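MRNA interferase YafQ (Escherichia coli, PDB 4MMG) acts as the toxin of a type II toxin-antitoxin pair, cutting mRNA on the ribosome at lysine codons followed by G or A and so halting translation elongation. Local coordinates at residues A[16-21]-A[84-89]; A[25-30]-A[69-74]; A[50-55]-A[61-66]. The protein carries 1 engineered substitution. All coordinates share one frame; numbering follows the deposited sequence.

All three contacts reach the same mixed sheet. Interaction 1 sets helix 13-24 on strand 81-88 and is a largely polar joint, a buried carboxylate held by an arginine and a backbone N-H. Interaction 2 brings the turn before helix 29-40 to neighbouring strand 71-77, mainly by apolar and ring contacts; the buried ring of Trp-71 is covered by a turn that is itself largely at the surface. Interaction 3 pairs strands at the sheet edge, the most extensive of the three, where backbone bonds dominate. Strand 71-77 links them: Ile-72 pairs with Gly-88 on one side, Leu-73 with Ala-65 on the other. Interaction 3 is nested within interaction 2, and interaction 2 within interaction 1.

Interaction 1 (A[16-21]-A[84-89]); sequences SKDVKL and FERTGT
A classic beta bulge, in which Glu-85 and Arg-86 both face Ile-74, lies where strand 81-88 receives Asp-18 of helix 13-24, and a side-on salt bridge between Asp-18 and Arg-86 closes the joint. Asp-18 OD2 accepts from Arg-86 NE at 2.8 Å through its syn lone pair, while Arg-86 NH2 reaches Asp-18 OD1 at 3.0 Å. Both oxygens lie near the guanidinium plane, but the carboxylate is turned 34° from it, and NH2 therefore approaches its oxygen well out of the carboxylate plane. Bends at chi2 and chi3 fold the arginine back so that its NE edge meets the acid. Asp-18 OD2 has a second donor in Thr-87 N at 2.9 Å, on the anti side but tilted out of the carboxylate plane, and Asp-18 OD1 is also held by Gln-14 one helical turn earlier. So many donors would be expected to favour the ionised acid and to fix its rotation. Beside this polar grip, Thr-87 CG2 rests 3.7 Å from Asp-18 CB and 4.3 Å from Val-19 CG2. The hydroxyl of Thr-87 stands anti to the backbone N (chi1 -170°) and bonds to Ile-72 O in the next strand. One water donates to both Asp-18 O and Thr-87 O, a water-mediated link between the two backbones. The helix runs only 26° from the strand direction, their axes 7.1 Å apart. Strand 81-88 lies between parallel strand 8-11 and antiparallel strand 71-77, and Val-19 continues the packing onto Met-29 of helix 29-40.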
# COMPACT_ATOMS: atom_id res chain seq x y z
N SER A 16 0.17 9.49 -4.90
CA SER A 16 1.25 10.47 -4.90
C SER A 16 0.99 11.58 -3.89
O SER A 16 1.92 12.02 -3.21
CB SER A 16 1.43 11.03 -6.31
OG SER A 16 1.79 9.99 -7.19
N LYS A 17 -0.26 12.02 -3.79
CA LYS A 17 -0.63 13.03 -2.80
C LYS A 17 -0.43 12.47 -1.39
O LYS A 17 0.11 13.14 -0.51
CB LYS A 17 -2.07 13.48 -2.99
CG LYS A 17 -2.34 14.22 -4.29
CD LYS A 17 -3.79 14.65 -4.37
CE LYS A 17 -4.07 15.39 -5.67
NZ LYS A 17 -5.46 15.91 -5.71
N ASP A 18 -0.86 11.23 -1.20
CA ASP A 18 -0.72 10.57 0.11
C ASP A 18 0.75 10.47 0.54
O ASP A 18 1.07 10.68 1.72
CB ASP A 18 -1.33 9.17 0.06
CG ASP A 18 -2.85 9.18 -0.00
OD1 ASP A 18 -3.47 10.25 0.15
OD2 ASP A 18 -3.42 8.08 -0.21
N VAL A 19 1.63 10.14 -0.39
CA VAL A 19 3.04 10.02 -0.09
C VAL A 19 3.62 11.37 0.32
O VAL A 19 4.38 11.46 1.30
CB VAL A 19 3.83 9.40 -1.27
CG1 VAL A 19 5.33 9.56 -1.07
CG2 VAL A 19 3.46 7.93 -1.43
N LYS A 20 3.25 12.43 -0.40
CA LYS A 20 3.71 13.77 -0.03
C LYS A 20 3.25 14.16 1.37
O LYS A 20 4.01 14.76 2.13
CB LYS A 20 3.26 14.80 -1.06
CG LYS A 20 3.98 14.68 -2.39
CD LYS A 20 3.57 15.79 -3.34
CE LYS A 20 3.99 15.47 -4.77
NZ LYS A 20 3.06 16.11 -5.76
N LEU A 21 2.01 13.81 1.71
CA LEU A 21 1.48 14.15 3.03
C LEU A 21 2.21 13.38 4.14
O LEU A 21 2.52 13.95 5.19
CB LEU A 21 -0.03 13.86 3.08
CG LEU A 21 -0.76 14.28 4.34
CD1 LEU A 21 -0.65 15.79 4.55
CD2 LEU A 21 -2.22 13.85 4.29
N PHE A 84 -0.36 0.81 -6.48
CA PHE A 84 -0.35 1.49 -5.19
C PHE A 84 -1.47 2.52 -5.16
O PHE A 84 -1.49 3.46 -5.96
CB PHE A 84 1.02 2.13 -4.96
CG PHE A 84 2.13 1.12 -4.87
CD1 PHE A 84 2.28 0.34 -3.74
CD2 PHE A 84 3.00 0.93 -5.93
CE1 PHE A 84 3.28 -0.60 -3.65
CE2 PHE A 84 4.01 -0.02 -5.86
CZ PHE A 84 4.15 -0.78 -4.71
N GLU A 85 -2.43 2.33 -4.26
CA GLU A 85 -3.69 3.07 -4.31
C GLU A 85 -3.81 4.22 -3.32
O GLU A 85 -4.13 5.35 -3.72
CB GLU A 85 -4.87 2.11 -4.17
CG GLU A 85 -6.21 2.75 -4.44
CD GLU A 85 -6.40 3.15 -5.90
OE1 GLU A 85 -5.67 2.64 -6.78
OE2 GLU A 85 -7.30 3.99 -6.16
N ARG A 86 -3.61 3.94 -2.04
CA ARG A 86 -3.62 4.97 -1.00
C ARG A 86 -2.66 4.60 0.11
O ARG A 86 -2.33 3.43 0.29
CB ARG A 86 -5.02 5.14 -0.39
CG ARG A 86 -6.03 5.83 -1.30
CD ARG A 86 -6.96 6.74 -0.51
NE ARG A 86 -6.24 7.85 0.12
CZ ARG A 86 -6.79 8.71 0.98
NH1 ARG A 86 -8.06 8.57 1.33
NH2 ARG A 86 -6.06 9.68 1.50
N THR A 87 -2.21 5.61 0.85
CA THR A 87 -1.50 5.35 2.10
C THR A 87 -1.82 6.44 3.12
O THR A 87 -1.98 7.61 2.77
CB THR A 87 0.02 5.17 1.88
OG1 THR A 87 0.62 4.69 3.09
CG2 THR A 87 0.69 6.48 1.48
N GLY A 88 -1.93 6.05 4.39
CA GLY A 88 -2.24 7.00 5.44
C GLY A 88 -2.79 6.30 6.66
O GLY A 88 -2.60 5.10 6.84
N THR A 89 -3.49 7.05 7.50
CA THR A 89 -4.09 6.49 8.70
C THR A 89 -5.30 5.65 8.33
O THR A 89 -5.87 5.79 7.25
CB THR A 89 -4.55 7.58 9.68
OG1 THR A 89 -5.59 8.36 9.07
CG2 THR A 89 -3.40 8.49 10.09
O HOH W 1 -0.55 10.14 3.90

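Interaction 2 (A[25-30]-A[69-74]); sequences RHKDMN and PDWILI. With SO4 (sulfate ion), chain D.
Lys-27 NZ is gripped by Glu-68 in a salt bridge and, more weakly, by a water 3.3 Å away that donates to Asp-70 O, while the chain behind it lies over the indole of Trp-71. With chi1, chi2 and chi3 all near -60°, the lysine coils so that two of its carbons touch the same ring. Lys-27 CB sits 3.9 Å from the centroid of the six-membered ring of Trp-71, 24° off its normal, a CH-pi contact. Lys-27 CE comes down nearer the rim, 3.5 Å from Trp-71 CE3. The lysine and the indole run antiparallel alongside one another, and the ammonium ends past the ring, near the loop before the strand. At the edge of the indole, near its plane, Asp-28 O approaches Trp-71 CZ3 at 3.3 Å. Met-29 adds a Met-aromatic contact, SD being 4.1 Å from Trp-71 CH2 and oblique to the ring. Trp-71 CG is anti to the backbone N (chi1 -175°), which carries the benzo end of the indole into this turn. Arg-25 extends to a sulfate, probably from the crystallisation liquor, NH1 bonding to its O1 and NH2 to its O3, each at 2.9 Å. The turn follows a Schellman motif that ends helix 13-24, with His-26 as the C-prime residue, and Asp-28 is the N-cap of helix 29-40. Trp-71, at the start of strand 71-77, packs against the link between the two helices and touches Leu-32 of the second, while Met-29 reaches back to Ala-22 of the first.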
# COMPACT_ATOMS: atom_id res chain seq x y z
N ARG A 25 4.27 14.98 7.24
CA ARG A 25 3.93 14.66 8.63
C ARG A 25 5.03 13.87 9.35
O ARG A 25 4.82 13.39 10.46
CB ARG A 25 2.59 13.93 8.69
CG ARG A 25 1.44 14.81 8.26
CD ARG A 25 0.08 14.13 8.35
NE ARG A 25 -0.99 15.06 7.97
CZ ARG A 25 -2.26 14.71 7.81
NH1 ARG A 25 -2.64 13.46 8.00
NH2 ARG A 25 -3.16 15.63 7.46
N HIS A 26 6.19 13.76 8.70
CA HIS A 26 7.41 13.20 9.28
C HIS A 26 7.34 11.70 9.51
O HIS A 26 8.00 11.17 10.41
CB HIS A 26 7.81 13.95 10.56
CG HIS A 26 7.83 15.44 10.39
ND1 HIS A 26 8.54 16.06 9.39
CD2 HIS A 26 7.20 16.42 11.08
CE1 HIS A 26 8.37 17.37 9.48
NE2 HIS A 26 7.55 17.61 10.49
N LYS A 27 6.57 11.00 8.68
CA LYS A 27 6.60 9.54 8.74
C LYS A 27 7.96 9.01 8.27
O LYS A 27 8.66 9.66 7.47
CB LYS A 27 5.48 8.94 7.89
CG LYS A 27 4.07 9.41 8.25
CD LYS A 27 3.72 9.12 9.71
CE LYS A 27 3.76 7.64 10.00
NZ LYS A 27 3.26 7.33 11.37
N ASP A 28 8.32 7.83 8.76
CA ASP A 28 9.56 7.18 8.33
C ASP A 28 9.37 6.56 6.95
O ASP A 28 8.90 5.43 6.82
CB ASP A 28 9.95 6.11 9.35
CG ASP A 28 11.27 5.44 9.03
OD1 ASP A 28 11.82 5.68 7.93
OD2 ASP A 28 11.75 4.66 9.88
N MET A 29 9.75 7.31 5.92
CA MET A 29 9.43 6.91 4.55
C MET A 29 10.16 5.64 4.13
O MET A 29 9.68 4.90 3.27
CB MET A 29 9.69 8.07 3.58
CG MET A 29 8.92 9.34 3.93
SD MET A 29 7.15 9.09 4.09
CE MET A 29 6.69 8.71 2.40
N ASN A 30 11.30 5.38 4.75
CA ASN A 30 12.01 4.14 4.47
C ASN A 30 11.17 2.89 4.75
O ASN A 30 11.30 1.89 4.05
CB ASN A 30 13.35 4.07 5.22
CG ASN A 30 14.42 4.94 4.58
OD1 ASN A 30 14.32 5.32 3.42
ND2 ASN A 30 15.47 5.24 5.34
N PRO A 69 1.23 0.54 13.14
CA PRO A 69 -0.14 0.26 13.60
C PRO A 69 -1.21 1.21 13.05
O PRO A 69 -2.34 0.77 12.84
CB PRO A 69 -0.02 0.40 15.12
CG PRO A 69 1.37 -0.05 15.40
CD PRO A 69 2.19 0.52 14.26
N ASP A 70 -0.86 2.47 12.81
CA ASP A 70 -1.82 3.39 12.19
C ASP A 70 -1.25 4.02 10.93
O ASP A 70 -1.49 5.20 10.64
CB ASP A 70 -2.28 4.47 13.19
CG ASP A 70 -3.50 5.25 12.70
OD1 ASP A 70 -4.36 4.66 12.01
OD2 ASP A 70 -3.60 6.46 13.02
N TRP A 71 -0.52 3.23 10.15
CA TRP A 71 -0.09 3.65 8.82
C TRP A 71 -0.31 2.48 7.89
O TRP A 71 0.38 1.46 7.99
CB TRP A 71 1.38 4.05 8.84
CG TRP A 71 1.89 4.61 7.53
CD1 TRP A 71 1.17 4.91 6.41
CD2 TRP A 71 3.25 4.96 7.23
NE1 TRP A 71 1.99 5.43 5.43
CE2 TRP A 71 3.28 5.47 5.91
CE3 TRP A 71 4.45 4.89 7.95
CZ2 TRP A 71 4.46 5.89 5.30
CZ3 TRP A 71 5.62 5.32 7.34
CH2 TRP A 71 5.62 5.81 6.03
N ILE A 72 -1.29 2.63 7.00
CA ILE A 72 -1.76 1.58 6.12
C ILE A 72 -1.35 1.86 4.69
O ILE A 72 -1.32 3.03 4.27
CB ILE A 72 -3.30 1.56 6.11
CG1 ILE A 72 -3.84 1.49 7.53
CG2 ILE A 72 -3.84 0.41 5.25
CD1 ILE A 72 -3.58 0.20 8.13
N LEU A 73 -1.04 0.80 3.94
CA LEU A 73 -0.93 0.86 2.49
C LEU A 73 -2.07 0.07 1.89
O LEU A 73 -2.25 -1.11 2.21
CB LEU A 73 0.40 0.27 2.03
CG LEU A 73 0.50 0.06 0.51
CD1 LEU A 73 0.55 1.39 -0.20
CD2 LEU A 73 1.69 -0.81 0.12
N ILE A 74 -2.87 0.71 1.03
CA ILE A 74 -3.89 0.02 0.24
C ILE A 74 -3.35 -0.12 -1.18
O ILE A 74 -2.93 0.86 -1.81
CB ILE A 74 -5.23 0.78 0.21
CG1 ILE A 74 -5.86 0.83 1.61
CG2 ILE A 74 -6.19 0.12 -0.76
CD1 ILE A 74 -7.13 1.67 1.67
S SO4 D . -6.16 13.20 6.91
O1 SO4 D . -5.20 12.25 7.49
O2 SO4 D . -7.51 12.83 7.33
O3 SO4 D . -5.85 14.54 7.39
O4 SO4 D . -6.10 13.17 5.45
O HOH W 2 0.22 7.36 10.12

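Interaction 3 (A[50-55]-A[61-66]); sequences YKDHPL and GYRDAH
Backbone pairing leads in this antiparallel hairpin: His-53 and Asp-64 form the hydrogen-bonded pair, with Asp-64 N to His-53 O at 2.8 Å and His-53 N to Asp-64 O at 3.1 Å. Leu-55 N to Tyr-62 O and a nearly straight His-66 N to Tyr-50 O extend it at both ends. The one salt bridge joins Asp-52 and Arg-63, whose NE and NH2 both take Asp-52 OD2 at 2.9 Å from the same face of the carboxylate; Asp-52 OD1 bonds to Tyr-75 OH. The guanidinium lays its face over Pro-54 N. Among the ring and apolar contacts, Asp-64 CB makes a CH-pi contact over the His-53 imidazole, 4.0 Å from its centroid, and Leu-55 CD2 is 3.6 Å from Asp-64 CB. His-53 CG lies between the backbone N and C (chi1 68°), which brings the ring alongside Asp-64 and ND1 to Lys-51 O, to which it donates. A water links Lys-51 O, Asp-64 OD1 and His-66 ND1. Tyr-50 and Ala-65 pack on helix 29-40, whereas His-53, Asp-64 and His-66 form a hydrated polar patch bordering the inferred active site, where His-66 is close to engineered Gln-90.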
# COMPACT_ATOMS: atom_id res chain seq x y z
N TYR A 50 3.42 -7.42 8.46
CA TYR A 50 2.57 -6.48 7.73
C TYR A 50 1.07 -6.74 7.87
O TYR A 50 0.27 -5.91 7.47
CB TYR A 50 2.96 -6.44 6.24
CG TYR A 50 4.33 -5.86 5.98
CD1 TYR A 50 4.60 -4.53 6.25
CD2 TYR A 50 5.35 -6.65 5.44
CE1 TYR A 50 5.85 -3.99 6.02
CE2 TYR A 50 6.61 -6.12 5.21
CZ TYR A 50 6.85 -4.79 5.49
OH TYR A 50 8.10 -4.26 5.24
N LYS A 51 0.70 -7.90 8.42
CA LYS A 51 -0.72 -8.23 8.62
C LYS A 51 -1.51 -8.07 7.32
O LYS A 51 -2.65 -7.60 7.32
CB LYS A 51 -1.32 -7.37 9.73
CG LYS A 51 -0.60 -7.48 11.07
CD LYS A 51 -0.85 -8.84 11.69
CE LYS A 51 -0.52 -8.83 13.18
NZ LYS A 51 -1.13 -10.00 13.87
N ASP A 52 -0.90 -8.48 6.22
CA ASP A 52 -1.48 -8.28 4.91
C ASP A 52 -2.78 -9.07 4.74
O ASP A 52 -2.85 -10.25 5.09
CB ASP A 52 -0.48 -8.69 3.83
CG ASP A 52 -0.96 -8.35 2.45
OD1 ASP A 52 -1.04 -7.14 2.13
OD2 ASP A 52 -1.28 -9.30 1.70
N HIS A 53 -3.80 -8.43 4.19
CA HIS A 53 -5.09 -9.09 3.99
C HIS A 53 -5.96 -8.37 2.97
O HIS A 53 -5.78 -7.17 2.73
CB HIS A 53 -5.85 -9.21 5.33
CG HIS A 53 -6.30 -7.90 5.89
ND1 HIS A 53 -5.54 -7.16 6.77
CD2 HIS A 53 -7.45 -7.21 5.72
CE1 HIS A 53 -6.20 -6.07 7.11
NE2 HIS A 53 -7.36 -6.07 6.48
N PRO A 54 -6.90 -9.10 2.35
CA PRO A 54 -7.81 -8.47 1.38
C PRO A 54 -8.84 -7.59 2.07
O PRO A 54 -9.14 -7.76 3.26
CB PRO A 54 -8.49 -9.67 0.71
CG PRO A 54 -8.43 -10.76 1.74
CD PRO A 54 -7.11 -10.56 2.43
N LEU A 55 -9.37 -6.62 1.32
CA LEU A 55 -10.38 -5.71 1.82
C LEU A 55 -11.74 -5.96 1.17
O LEU A 55 -11.83 -6.56 0.09
CB LEU A 55 -9.95 -4.27 1.55
CG LEU A 55 -8.74 -3.77 2.32
CD1 LEU A 55 -8.29 -2.42 1.78
CD2 LEU A 55 -9.09 -3.64 3.79
N GLY A 61 -11.49 -5.87 -3.82
CA GLY A 61 -10.51 -6.04 -4.88
C GLY A 61 -9.12 -5.56 -4.51
O GLY A 61 -8.15 -5.87 -5.21
N TYR A 62 -9.02 -4.79 -3.43
CA TYR A 62 -7.75 -4.27 -2.94
C TYR A 62 -7.28 -5.03 -1.69
O TYR A 62 -8.02 -5.86 -1.15
CB TYR A 62 -7.88 -2.77 -2.61
CG TYR A 62 -8.09 -1.88 -3.82
CD1 TYR A 62 -9.36 -1.65 -4.33
CD2 TYR A 62 -7.01 -1.25 -4.43
CE1 TYR A 62 -9.55 -0.82 -5.42
CE2 TYR A 62 -7.19 -0.42 -5.52
CZ TYR A 62 -8.47 -0.21 -6.01
OH TYR A 62 -8.64 0.62 -7.10
N ARG A 63 -6.06 -4.72 -1.25
CA ARG A 63 -5.46 -5.32 -0.06
C ARG A 63 -4.93 -4.23 0.87
O ARG A 63 -4.73 -3.09 0.44
CB ARG A 63 -4.31 -6.26 -0.43
CG ARG A 63 -4.69 -7.35 -1.42
CD ARG A 63 -3.55 -8.35 -1.64
NE ARG A 63 -3.27 -9.14 -0.44
CZ ARG A 63 -3.97 -10.21 -0.08
NH1 ARG A 63 -4.99 -10.62 -0.83
NH2 ARG A 63 -3.66 -10.88 1.03
N ASP A 64 -4.72 -4.62 2.13
CA ASP A 64 -4.36 -3.73 3.22
C ASP A 64 -3.12 -4.30 3.89
O ASP A 64 -3.17 -5.42 4.42
CB ASP A 64 -5.53 -3.73 4.23
CG ASP A 64 -5.31 -2.84 5.46
OD1 ASP A 64 -4.19 -2.75 6.01
OD2 ASP A 64 -6.31 -2.27 5.93
N ALA A 65 -2.01 -3.57 3.86
CA ALA A 65 -0.83 -3.93 4.66
C ALA A 65 -0.52 -2.82 5.64
O ALA A 65 -0.64 -1.64 5.31
CB ALA A 65 0.37 -4.19 3.76
N HIS A 66 -0.12 -3.19 6.86
CA HIS A 66 0.22 -2.19 7.86
C HIS A 66 1.71 -1.88 7.82
O HIS A 66 2.54 -2.76 8.08
CB HIS A 66 -0.15 -2.68 9.27
CG HIS A 66 -1.57 -2.42 9.65
ND1 HIS A 66 -2.64 -3.11 9.10
CD2 HIS A 66 -2.11 -1.56 10.55
CE1 HIS A 66 -3.76 -2.69 9.65
NE2 HIS A 66 -3.47 -1.74 10.53
O HOH W 3 -3.13 -5.00 7.42
O HOH W 4 -11.29 -8.19 -2.03